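Local coordinates for superoxide dismutase (PDB 4BR6), which probably protects cells from superoxide radicals, as a manganese enzyme of the iron/manganese superoxide dismutase family that turns superoxide into hydrogen peroxide and oxygen, at residues E24-K29 and L76-L81; K112-A117 and G125-A130; G94-A99 and Q192-A197; V141-A144 and P148-G151. One frame throughout, in Å; residues are numbered along the deposited sequence.

Contact 1: residues E24-K29 and L76-L81. With MN3 (manganese (III) ion), chain I.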
loop_
_atom_site.group_PDB
_atom_site.type_symbol
_atom_site.label_atom_id
_atom_site.label_comp_id
_atom_site.label_asym_id
_atom_site.label_seq_id
_atom_site.Cartn_x
_atom_site.Cartn_y
_atom_site.Cartn_z
ATOM N N GLU B 24 -3.843 0.066 30.439
ATOM C CA GLU B 24 -3.180 1.284 30.903
ATOM C C GLU B 24 -2.280 1.902 29.834
ATOM O O GLU B 24 -2.397 3.092 29.515
ATOM C CB GLU B 24 -2.356 1.010 32.170
ATOM C CG GLU B 24 -1.451 2.185 32.576
ATOM C CD GLU B 24 -0.874 2.038 33.968
ATOM O OE1 GLU B 24 -0.046 1.126 34.168
ATOM O OE2 GLU B 24 -1.250 2.837 34.855
ATOM N N LEU B 25 -1.383 1.085 29.290
ATOM C CA LEU B 25 -0.469 1.515 28.235
ATOM C C LEU B 25 -1.218 1.924 26.974
ATOM O O LEU B 25 -0.971 2.977 26.394
ATOM C CB LEU B 25 0.475 0.371 27.861
ATOM C CG LEU B 25 1.569 -0.024 28.849
ATOM C CD1 LEU B 25 2.341 -1.222 28.313
ATOM C CD2 LEU B 25 2.504 1.132 29.101
ATOM N N HIS B 26 -2.108 1.047 26.536
ATOM C CA HIS B 26 -2.868 1.245 25.312
ATOM C C HIS B 26 -3.578 2.604 25.291
ATOM O O HIS B 26 -3.664 3.250 24.246
ATOM C CB HIS B 26 -3.903 0.138 25.204
ATOM C CG HIS B 26 -4.291 -0.212 23.809
ATOM N ND1 HIS B 26 -5.103 -1.286 23.525
ATOM C CD2 HIS B 26 -3.977 0.348 22.616
ATOM C CE1 HIS B 26 -5.286 -1.363 22.220
ATOM N NE2 HIS B 26 -4.611 -0.385 21.648
ATOM N N HIS B 27 -4.071 3.024 26.455
ATOM C CA HIS B 27 -4.841 4.262 26.608
ATOM C C HIS B 27 -3.945 5.446 26.932
ATOM O O HIS B 27 -3.897 6.419 26.178
ATOM C CB HIS B 27 -5.867 4.082 27.732
ATOM C CG HIS B 27 -6.787 5.251 27.930
ATOM N ND1 HIS B 27 -6.679 6.108 29.006
ATOM C CD2 HIS B 27 -7.856 5.682 27.217
ATOM C CE1 HIS B 27 -7.627 7.025 28.935
ATOM N NE2 HIS B 27 -8.354 6.791 27.858
ATOM N N SER B 28 -3.240 5.359 28.058
ATOM C CA SER B 28 -2.442 6.477 28.553
ATOM C C SER B 28 -1.252 6.785 27.645
ATOM O O SER B 28 -0.884 7.946 27.494
ATOM C CB SER B 28 -1.967 6.224 29.992
ATOM O OG SER B 28 -0.958 5.229 30.047
ATOM N N LYS B 29 -0.658 5.762 27.037
ATOM C CA LYS B 29 0.512 5.959 26.190
ATOM C C LYS B 29 0.137 5.989 24.718
ATOM O O LYS B 29 0.304 7.008 24.062
ATOM C CB LYS B 29 1.579 4.881 26.440
ATOM C CG LYS B 29 2.112 4.831 27.873
ATOM C CD LYS B 29 2.660 6.183 28.310
ATOM C CE LYS B 29 3.242 6.131 29.706
ATOM N NZ LYS B 29 3.577 7.486 30.211
ATOM N N LEU B 76 -13.498 4.657 19.369
ATOM C CA LEU B 76 -14.562 3.674 19.201
ATOM C C LEU B 76 -14.268 2.355 19.922
ATOM O O LEU B 76 -15.173 1.742 20.467
ATOM C CB LEU B 76 -14.803 3.383 17.725
ATOM C CG LEU B 76 -15.314 4.537 16.872
ATOM C CD1 LEU B 76 -15.439 4.049 15.437
ATOM C CD2 LEU B 76 -16.632 5.066 17.366
ATOM N N PHE B 77 -13.009 1.918 19.903
ATOM C CA PHE B 77 -12.605 0.676 20.567
ATOM C C PHE B 77 -13.005 0.680 22.053
ATOM O O PHE B 77 -13.678 -0.231 22.517
ATOM C CB PHE B 77 -11.090 0.460 20.431
ATOM C CG PHE B 77 -10.616 -0.917 20.838
ATOM C CD1 PHE B 77 -11.313 -2.063 20.476
ATOM C CD2 PHE B 77 -9.438 -1.069 21.557
ATOM C CE1 PHE B 77 -10.857 -3.310 20.846
ATOM C CE2 PHE B 77 -8.986 -2.329 21.923
ATOM C CZ PHE B 77 -9.689 -3.438 21.566
ATOM N N TRP B 78 -12.604 1.710 22.793
ATOM C CA TRP B 78 -12.921 1.775 24.210
ATOM C C TRP B 78 -14.421 1.725 24.443
ATOM O O TRP B 78 -14.893 1.093 25.393
ATOM C CB TRP B 78 -12.388 3.056 24.844
ATOM C CG TRP B 78 -10.964 3.374 24.582
ATOM C CD1 TRP B 78 -10.468 4.595 24.309
ATOM C CD2 TRP B 78 -9.846 2.472 24.580
ATOM N NE1 TRP B 78 -9.123 4.523 24.124
ATOM C CE2 TRP B 78 -8.711 3.232 24.278
ATOM C CE3 TRP B 78 -9.698 1.105 24.786
ATOM C CZ2 TRP B 78 -7.441 2.677 24.186
ATOM C CZ3 TRP B 78 -8.436 0.555 24.698
ATOM C CH2 TRP B 78 -7.327 1.338 24.401
ATOM N N GLU B 79 -15.159 2.410 23.573
ATOM C CA GLU B 79 -16.606 2.481 23.675
ATOM C C GLU B 79 -17.277 1.132 23.490
ATOM O O GLU B 79 -18.335 0.902 24.081
ATOM C CB GLU B 79 -17.164 3.433 22.627
ATOM C CG GLU B 79 -16.834 4.876 22.842
ATOM C CD GLU B 79 -17.479 5.743 21.778
ATOM O OE1 GLU B 79 -18.080 5.168 20.840
ATOM O OE2 GLU B 79 -17.391 6.982 21.866
ATOM N N ASN B 80 -16.696 0.250 22.666
ATOM C CA ASN B 80 -17.294 -1.087 22.486
ATOM C C ASN B 80 -16.617 -2.167 23.331
ATOM O O ASN B 80 -16.633 -3.343 22.997
ATOM C CB ASN B 80 -17.527 -1.502 20.997
ATOM C CG ASN B 80 -16.243 -1.814 20.205
ATOM O OD1 ASN B 80 -16.000 -1.217 19.152
ATOM N ND2 ASN B 80 -15.464 -2.793 20.665
ATOM N N LEU B 81 -16.046 -1.729 24.450
ATOM C CA LEU B 81 -15.496 -2.622 25.459
ATOM C C LEU B 81 -16.175 -2.298 26.793
ATOM O O LEU B 81 -16.420 -1.131 27.106
ATOM C CB LEU B 81 -13.977 -2.453 25.614
ATOM C CG LEU B 81 -13.047 -2.963 24.507
ATOM C CD1 LEU B 81 -11.621 -2.619 24.835
ATOM C CD2 LEU B 81 -13.180 -4.468 24.285
HETATM MN MN MN3 I . -4.085 0.025 19.345
HETATM O O HOH W 1 -2.909 0.572 17.184
#

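Contact 2: residues K112-A117 and G125-A130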
loop_
_atom_site.group_PDB
_atom_site.type_symbol
_atom_site.label_atom_id
_atom_site.label_comp_id
_atom_site.label_asym_id
_atom_site.label_seq_id
_atom_site.Cartn_x
_atom_site.Cartn_y
_atom_site.Cartn_z
ATOM N N LYS B 112 -16.872 -16.447 14.167
ATOM C CA LYS B 112 -15.877 -17.292 13.508
ATOM C C LYS B 112 -15.167 -16.555 12.385
ATOM O O LYS B 112 -13.941 -16.546 12.304
ATOM C CB LYS B 112 -16.574 -18.534 12.945
ATOM C CG LYS B 112 -15.654 -19.609 12.390
ATOM C CD LYS B 112 -16.461 -20.843 12.009
ATOM C CE LYS B 112 -16.458 -21.095 10.520
ATOM N NZ LYS B 112 -16.904 -19.910 9.734
ATOM N N GLN B 113 -15.940 -15.931 11.510
ATOM C CA GLN B 113 -15.362 -15.259 10.366
ATOM C C GLN B 113 -14.541 -14.054 10.789
ATOM O O GLN B 113 -13.512 -13.756 10.180
ATOM C CB GLN B 113 -16.460 -14.845 9.396
ATOM C CG GLN B 113 -16.982 -16.022 8.613
ATOM C CD GLN B 113 -18.222 -15.697 7.839
ATOM O OE1 GLN B 113 -18.842 -14.660 8.048
ATOM N NE2 GLN B 113 -18.601 -16.589 6.932
ATOM N N MET B 114 -14.990 -13.352 11.826
ATOM C CA MET B 114 -14.260 -12.171 12.269
ATOM C C MET B 114 -12.932 -12.586 12.880
ATOM O O MET B 114 -11.903 -11.964 12.630
ATOM C CB MET B 114 -15.033 -11.341 13.288
ATOM C CG MET B 114 -14.305 -10.035 13.619
ATOM S SD MET B 114 -15.423 -8.631 13.644
ATOM C CE MET B 114 -14.366 -7.244 14.052
ATOM N N ASN B 115 -12.966 -13.638 13.687
ATOM C CA ASN B 115 -11.746 -14.206 14.242
ATOM C C ASN B 115 -10.746 -14.606 13.160
ATOM O O ASN B 115 -9.553 -14.395 13.309
ATOM C CB ASN B 115 -12.071 -15.410 15.129
ATOM C CG ASN B 115 -12.627 -15.000 16.488
ATOM O OD1 ASN B 115 -12.512 -13.847 16.896
ATOM N ND2 ASN B 115 -13.213 -15.950 17.199
ATOM N N ALA B 116 -11.235 -15.179 12.069
ATOM C CA ALA B 116 -10.374 -15.511 10.941
ATOM C C ALA B 116 -9.788 -14.252 10.305
ATOM O O ALA B 116 -8.598 -14.199 9.997
ATOM C CB ALA B 116 -11.144 -16.311 9.908
ATOM N N ALA B 117 -10.628 -13.244 10.097
ATOM C CA ALA B 117 -10.192 -11.992 9.493
ATOM C C ALA B 117 -9.093 -11.349 10.317
ATOM O O ALA B 117 -8.155 -10.795 9.768
ATOM C CB ALA B 117 -11.351 -11.039 9.369
ATOM N N GLY B 125 -3.088 -3.960 12.185
ATOM C CA GLY B 125 -4.363 -3.631 11.594
ATOM C C GLY B 125 -5.535 -3.842 12.525
ATOM O O GLY B 125 -5.363 -4.155 13.699
ATOM N N TRP B 126 -6.732 -3.664 11.976
ATOM C CA TRP B 126 -7.957 -3.689 12.733
ATOM C C TRP B 126 -8.948 -4.503 11.940
ATOM O O TRP B 126 -8.940 -4.445 10.714
ATOM C CB TRP B 126 -8.535 -2.280 12.832
ATOM C CG TRP B 126 -7.847 -1.363 13.781
ATOM C CD1 TRP B 126 -6.719 -0.640 13.551
ATOM C CD2 TRP B 126 -8.256 -1.051 15.116
ATOM N NE1 TRP B 126 -6.392 0.097 14.663
ATOM C CE2 TRP B 126 -7.319 -0.141 15.638
ATOM C CE3 TRP B 126 -9.321 -1.451 15.918
ATOM C CZ2 TRP B 126 -7.420 0.373 16.918
ATOM C CZ3 TRP B 126 -9.414 -0.941 17.190
ATOM C CH2 TRP B 126 -8.472 -0.038 17.676
ATOM N N ALA B 127 -9.827 -5.223 12.629
ATOM C CA ALA B 127 -11.024 -5.770 11.981
ATOM C C ALA B 127 -12.261 -5.088 12.565
ATOM O O ALA B 127 -12.303 -4.762 13.760
ATOM C CB ALA B 127 -11.116 -7.292 12.138
ATOM N N TRP B 128 -13.254 -4.877 11.701
ATOM C CA TRP B 128 -14.480 -4.186 12.055
ATOM C C TRP B 128 -15.679 -4.941 11.536
ATOM O O TRP B 128 -15.636 -5.493 10.442
ATOM C CB TRP B 128 -14.516 -2.803 11.424
ATOM C CG TRP B 128 -13.412 -1.899 11.887
ATOM C CD1 TRP B 128 -12.152 -1.818 11.392
ATOM C CD2 TRP B 128 -13.488 -0.951 12.955
ATOM N NE1 TRP B 128 -11.430 -0.872 12.081
ATOM C CE2 TRP B 128 -12.230 -0.329 13.048
ATOM C CE3 TRP B 128 -14.497 -0.572 13.842
ATOM C CZ2 TRP B 128 -11.955 0.648 13.989
ATOM C CZ3 TRP B 128 -14.223 0.403 14.776
ATOM C CH2 TRP B 128 -12.964 1.000 14.842
ATOM N N LEU B 129 -16.739 -4.968 12.339
ATOM C CA LEU B 129 -18.084 -5.164 11.835
ATOM C C LEU B 129 -18.543 -3.790 11.351
ATOM O O LEU B 129 -18.531 -2.825 12.118
ATOM C CB LEU B 129 -19.011 -5.647 12.952
ATOM C CG LEU B 129 -20.513 -5.676 12.646
ATOM C CD1 LEU B 129 -20.814 -6.591 11.467
ATOM C CD2 LEU B 129 -21.279 -6.107 13.883
ATOM N N ALA B 130 -18.932 -3.672 10.088
ATOM C CA ALA B 130 -19.344 -2.378 9.556
ATOM C C ALA B 130 -20.676 -2.491 8.832
ATOM O O ALA B 130 -21.065 -3.575 8.412
ATOM C CB ALA B 130 -18.289 -1.808 8.640
#

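Contact 3: residues G94-A99 and Q192-A197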
loop_
_atom_site.group_PDB
_atom_site.type_symbol
_atom_site.label_atom_id
_atom_site.label_comp_id
_atom_site.label_asym_id
_atom_site.label_seq_id
_atom_site.Cartn_x
_atom_site.Cartn_y
_atom_site.Cartn_z
ATOM N N GLY B 94 -32.300 -8.063 19.673
ATOM C CA GLY B 94 -33.150 -7.129 18.957
ATOM C C GLY B 94 -32.815 -7.049 17.482
ATOM O O GLY B 94 -32.493 -8.058 16.857
ATOM N N ALA B 95 -32.876 -5.835 16.940
ATOM C CA ALA B 95 -32.685 -5.602 15.510
ATOM C C ALA B 95 -31.283 -5.955 15.075
ATOM O O ALA B 95 -31.063 -6.336 13.928
ATOM C CB ALA B 95 -32.967 -4.142 15.161
ATOM N N LEU B 96 -30.335 -5.805 15.989
ATOM C CA LEU B 96 -28.948 -6.085 15.680
ATOM C C LEU B 96 -28.786 -7.578 15.439
ATOM O O LEU B 96 -28.275 -7.980 14.389
ATOM C CB LEU B 96 -28.036 -5.603 16.803
ATOM C CG LEU B 96 -26.525 -5.788 16.610
ATOM C CD1 LEU B 96 -26.047 -5.361 15.229
ATOM C CD2 LEU B 96 -25.835 -4.979 17.673
ATOM N N LYS B 97 -29.250 -8.384 16.398
ATOM C CA LYS B 97 -29.171 -9.845 16.312
ATOM C C LYS B 97 -29.763 -10.371 15.008
ATOM O O LYS B 97 -29.198 -11.278 14.384
ATOM C CB LYS B 97 -29.871 -10.502 17.507
ATOM C CG LYS B 97 -30.064 -12.020 17.366
ATOM C CD LYS B 97 -30.105 -12.708 18.736
ATOM C CE LYS B 97 -30.158 -14.236 18.650
ATOM N NZ LYS B 97 -31.486 -14.743 18.202
ATOM N N LYS B 98 -30.898 -9.802 14.603
ATOM C CA LYS B 98 -31.555 -10.210 13.373
ATOM C C LYS B 98 -30.736 -9.798 12.156
ATOM O O LYS B 98 -30.755 -10.481 11.130
ATOM C CB LYS B 98 -32.969 -9.629 13.281
ATOM C CG LYS B 98 -33.989 -10.333 14.172
ATOM C CD LYS B 98 -35.296 -10.666 13.430
ATOM C CE LYS B 98 -35.130 -11.834 12.446
ATOM N NZ LYS B 98 -36.420 -12.321 11.859
ATOM N N ALA B 99 -30.028 -8.678 12.267
ATOM C CA ALA B 99 -29.187 -8.192 11.172
ATOM C C ALA B 99 -27.934 -9.046 11.059
ATOM O O ALA B 99 -27.499 -9.387 9.953
ATOM C CB ALA B 99 -28.805 -6.736 11.382
ATOM N N GLN B 192 -26.444 0.733 19.491
ATOM C CA GLN B 192 -26.671 2.170 19.388
ATOM C C GLN B 192 -26.158 2.671 18.053
ATOM O O GLN B 192 -26.869 3.360 17.332
ATOM C CB GLN B 192 -25.983 2.912 20.534
ATOM C CG GLN B 192 -26.841 3.061 21.779
ATOM C CD GLN B 192 -26.055 2.965 23.067
ATOM O OE1 GLN B 192 -24.944 3.489 23.185
ATOM N NE2 GLN B 192 -26.632 2.281 24.050
ATOM N N ARG B 193 -24.924 2.311 17.718
ATOM C CA ARG B 193 -24.333 2.690 16.440
ATOM C C ARG B 193 -25.170 2.149 15.289
ATOM O O ARG B 193 -25.404 2.842 14.296
ATOM C CB ARG B 193 -22.915 2.138 16.336
ATOM C CG ARG B 193 -21.987 2.686 17.381
ATOM C CD ARG B 193 -20.687 1.922 17.396
ATOM N NE ARG B 193 -19.702 2.536 18.276
ATOM C CZ ARG B 193 -18.547 1.972 18.615
ATOM N NH1 ARG B 193 -18.223 0.774 18.152
ATOM N NH2 ARG B 193 -17.713 2.610 19.420
ATOM N N PHE B 194 -25.614 0.904 15.442
ATOM C CA PHE B 194 -26.427 0.234 14.433
ATOM C C PHE B 194 -27.701 1.016 14.135
ATOM O O PHE B 194 -28.177 1.028 13.000
ATOM C CB PHE B 194 -26.805 -1.173 14.899
ATOM C CG PHE B 194 -27.673 -1.930 13.924
ATOM C CD1 PHE B 194 -27.122 -2.558 12.821
ATOM C CD2 PHE B 194 -29.043 -2.024 14.117
ATOM C CE1 PHE B 194 -27.906 -3.255 11.944
ATOM C CE2 PHE B 194 -29.830 -2.724 13.220
ATOM C CZ PHE B 194 -29.255 -3.339 12.137
ATOM N N GLU B 195 -28.255 1.661 15.157
ATOM C CA GLU B 195 -29.525 2.375 15.014
ATOM C C GLU B 195 -29.310 3.681 14.265
ATOM O O GLU B 195 -30.170 4.109 13.506
ATOM C CB GLU B 195 -30.155 2.636 16.393
ATOM C CG GLU B 195 -31.473 3.435 16.392
ATOM C CD GLU B 195 -32.605 2.721 15.677
ATOM O OE1 GLU B 195 -32.585 1.475 15.635
ATOM O OE2 GLU B 195 -33.517 3.403 15.154
ATOM N N LYS B 196 -28.146 4.294 14.464
ATOM C CA LYS B 196 -27.848 5.604 13.886
ATOM C C LYS B 196 -27.070 5.549 12.569
ATOM O O LYS B 196 -26.624 6.585 12.068
ATOM C CB LYS B 196 -27.065 6.445 14.890
ATOM C CG LYS B 196 -27.814 6.699 16.190
ATOM C CD LYS B 196 -27.265 7.920 16.933
ATOM C CE LYS B 196 -27.837 9.228 16.370
ATOM N NZ LYS B 196 -27.206 10.453 16.941
ATOM N N ALA B 197 -26.910 4.350 12.009
ATOM C CA ALA B 197 -26.222 4.169 10.730
ATOM C C ALA B 197 -27.036 3.270 9.808
ATOM O O ALA B 197 -28.179 2.937 10.113
ATOM C CB ALA B 197 -24.857 3.584 10.942
#

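Contact 4: residues V141-A144 and P148-G151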
loop_
_atom_site.group_PDB
_atom_site.type_symbol
_atom_site.label_atom_id
_atom_site.label_comp_id
_atom_site.label_asym_id
_atom_site.label_seq_id
_atom_site.Cartn_x
_atom_site.Cartn_y
_atom_site.Cartn_z
ATOM N N VAL B 141 -14.698 -6.097 7.585
ATOM C CA VAL B 141 -13.611 -5.550 6.793
ATOM C C VAL B 141 -12.372 -5.530 7.654
ATOM O O VAL B 141 -12.466 -5.594 8.877
ATOM C CB VAL B 141 -13.908 -4.127 6.287
ATOM C CG1 VAL B 141 -15.161 -4.139 5.392
ATOM C CG2 VAL B 141 -14.060 -3.142 7.461
ATOM N N THR B 142 -11.218 -5.429 6.999
ATOM C CA THR B 142 -9.955 -5.240 7.681
ATOM C C THR B 142 -9.351 -3.905 7.228
ATOM O O THR B 142 -9.599 -3.444 6.112
ATOM C CB THR B 142 -8.997 -6.393 7.381
ATOM O OG1 THR B 142 -8.857 -6.536 5.964
ATOM C CG2 THR B 142 -9.538 -7.682 7.974
ATOM N N ARG B 143 -8.583 -3.276 8.105
ATOM C CA ARG B 143 -7.872 -2.052 7.760
ATOM C C ARG B 143 -6.426 -2.194 8.206
ATOM O O ARG B 143 -6.160 -2.746 9.269
ATOM C CB ARG B 143 -8.538 -0.848 8.432
ATOM C CG ARG B 143 -9.939 -0.577 7.919
ATOM C CD ARG B 143 -9.897 0.176 6.595
ATOM N NE ARG B 143 -11.223 0.458 6.048
ATOM C CZ ARG B 143 -11.939 -0.393 5.309
ATOM N NH1 ARG B 143 -11.486 -1.605 5.030
ATOM N NH2 ARG B 143 -13.125 -0.028 4.846
ATOM N N ALA B 144 -5.492 -1.708 7.390
ATOM C CA ALA B 144 -4.075 -1.765 7.738
ATOM C C ALA B 144 -3.741 -0.605 8.669
ATOM O O ALA B 144 -4.255 0.500 8.511
ATOM C CB ALA B 144 -3.204 -1.695 6.488
ATOM N N PRO B 148 -8.923 4.331 8.664
ATOM C CA PRO B 148 -10.286 4.233 9.206
ATOM C C PRO B 148 -11.320 3.528 8.317
ATOM O O PRO B 148 -11.105 3.315 7.135
ATOM C CB PRO B 148 -10.687 5.696 9.376
ATOM C CG PRO B 148 -9.870 6.430 8.370
ATOM C CD PRO B 148 -8.589 5.709 8.257
ATOM N N VAL B 149 -12.453 3.172 8.914
ATOM C CA VAL B 149 -13.624 2.722 8.163
ATOM C C VAL B 149 -14.487 3.941 7.838
ATOM O O VAL B 149 -15.140 4.485 8.728
ATOM C CB VAL B 149 -14.458 1.749 8.999
ATOM C CG1 VAL B 149 -15.724 1.332 8.269
ATOM C CG2 VAL B 149 -13.611 0.540 9.372
ATOM N N THR B 150 -14.484 4.382 6.582
ATOM C CA THR B 150 -15.161 5.626 6.219
ATOM C C THR B 150 -15.833 5.540 4.849
ATOM O O THR B 150 -15.676 4.550 4.133
ATOM C CB THR B 150 -14.181 6.809 6.261
ATOM O OG1 THR B 150 -14.911 8.037 6.165
ATOM C CG2 THR B 150 -13.160 6.709 5.139
ATOM N N GLY B 151 -16.597 6.567 4.487
ATOM C CA GLY B 151 -17.301 6.558 3.216
ATOM C C GLY B 151 -18.544 5.679 3.224
ATOM O O GLY B 151 -19.473 5.889 4.000
HETATM O O HOH W 2 -13.129 3.188 4.498
#

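Contact 1: residues E24-K29 and L76-L81
W78 drives the corner of its six-membered ring into the face of the H26 imidazole. The two planes stand almost perpendicular, at 87°, and CH2 of W78 lies 3.5 Å from CG of H26, displaced from the middle of the imidazole toward its rim. In this edge-to-face pair the indole covers a face of the ring, while NE2, at the ring's rim, binds the manganese(III) ion at 2.4 Å. With CG anti to the backbone N (chi1 -152°), the H26 ring is carried toward helix 61-79 and the ion. A water 2.5 Å from the manganese and the side chains of H74, D160 and H164 complete the coordination. In the alpha-hairpin domain of iron/manganese superoxide dismutases, helices 20-50 and 61-79 each supply a histidine to the metal, and here the aromatic cluster of H26, H27, F77 and W78 packs between them. The F77 ring leans obliquely beside H26, with CE2 of F77 3.8 Å from CE1 of H26. On the five-membered half of the indole the roles reverse, for H27 now turns its edge toward the W78 face in an offset edge-to-face pair with planes at 70°. There CD2 of H27 comes 3.5 Å from NE1 of W78. Both nitrogens of H27 are engaged elsewhere, ND1 with Y11 and NE2 with the carbonyl of P5. The indole NE1 is hydrogen-bonded to ND1 of H31, one turn further along helix 20-50. Replacing W78 by an alanine is likely to strip one H26 face of its backing, letting the ligand tilt, and to leave ND1 of H31 without this partner.

Contact 2: residues K112-A117 and G125-A130
M114 carries the apolar contact almost alone, laying its terminal methyl against the backbone and side chain of A127. CE of M114 is 3.8 Å from CB of A127, the one close meeting of side chains between helix 112-117 and strand 125-130. The thioether gets there by starting with CG anti to the backbone N (chi1 -174°) and then bending at chi2. The methyl also packs on polar backbone atoms, with CE of M114 3.2 Å from the carbonyl O of A127 and 3.5 Å from N of W128. Further along the strand, CE of M114 approaches the backbone N of L129 at 3.7 Å, and SD trails behind, 4.1 Å from the same N of L129. Helix 107-119 and strand 125-132 belong to the C-terminal alpha/beta domain of the superoxide dismutase fold, where the helix covers one side of a three-stranded antiparallel sheet. The two short segments run nearly antiparallel, their axes 8.8 Å apart at closest approach. Packing continues onto both flanking strands, as M114 also touches I140 and M157. W126 and W128 point away from the helix; the indole of W126 lies among H74, F77 and W162, near the metal site.

Contact 3: residues G94-A99 and Q192-A197
A95 opens the contact with its methyl near the F194 ring, CB of A95 lying 4.0 Å from CE2 of F194. Its carbonyl O is slightly closer, 3.9 Å from CE2 of F194, so A95 lends both side chain and backbone to this part of the phenyl. L96 comes next and takes the face: its CD1 stands above the F194 ring, 4.3 Å from the centroid and 28° off the normal, a CH-pi contact shifted toward the root of the ring, where CD1 of L96 is 3.8 Å from CD1 of F194. CG of L96 is anti to the backbone N (chi1 -178°), which leads the branch to the phenyl; L96 also packs on V190 and A191 of the partner helix. One turn after A95, A99 meets the outer end of the ring, its CB 3.5 Å from CZ of F194. F194 reaches in between these residues with CG anti to its own backbone N (chi1 179°). K131 adds a cation-pi contact to the phenyl, and its NZ also bonds the carbonyl O atoms of F194 and A197. The whole is a helix-helix packing contact away from the metal site, in which a phenylalanine near the end of helix 187-195, and so near the C-terminus of the chain, is received by small and branched residues on the first turns of helix 94-104.

Contact 4: residues V141-A144 and P148-G151
R143 reaches across to the carbonyl of P148 and gives the contact its direct hydrogen bond, NE to O at 3.1 Å with an N-H...O angle of 141°. The acceptor lies in the guanidinium plane, at its edge, while the donor stands 47° out of the carbonyl plane. The bend of the arginine chain at chi2 (-80°) folds the group back along its own strand, where NH1 bonds the carbonyl O of T142 at 2.8 Å. Two separate N-H groups, NE and NH1, thus fix how the guanidinium is turned. A water extends the link: it accepts from NH2 of R143 at 3.2 Å and from the backbone N of T150 at 2.8 Å, and donates weakly to O of P148. Apolar packing lies alongside, with CG2 of V141 4.2 Å from CG2 of V149 and also over one face of the guanidinium. The same CG2 of V149 touches the aliphatic CG of R143. A leucine in place of R143 would probably cost the P148 and T142 carbonyls their arginine donors and the water its link to the strand, leaving the loop less tied. Here one of the outermost strands of this chain's antiparallel sheet, in the C-terminal domain, is laced by one arginine to the connection leading from strand 138-144 to strand 153-160.

Contact 1 holds the metal ligand H26, and the other three contacts belong to the structure beyond it. Contact 2 touches it directly: CB of F77 is 3.8 Å from CH2 of W126, joining the hairpin domain to the sheet close to the manganese. Contacts 2 and 4 share that sheet, through bonds such as N of W128 to O of V141 at 3.0 Å, and V149 packs on W128. The side chain of R143 remains about 12 Å from the ion. Contact 3 is the peripheral one, its centre about 23 Å from that of contact 1, yet R193 beside F194 forms a salt bridge with E79, NH2 to OE1 at 2.9 Å.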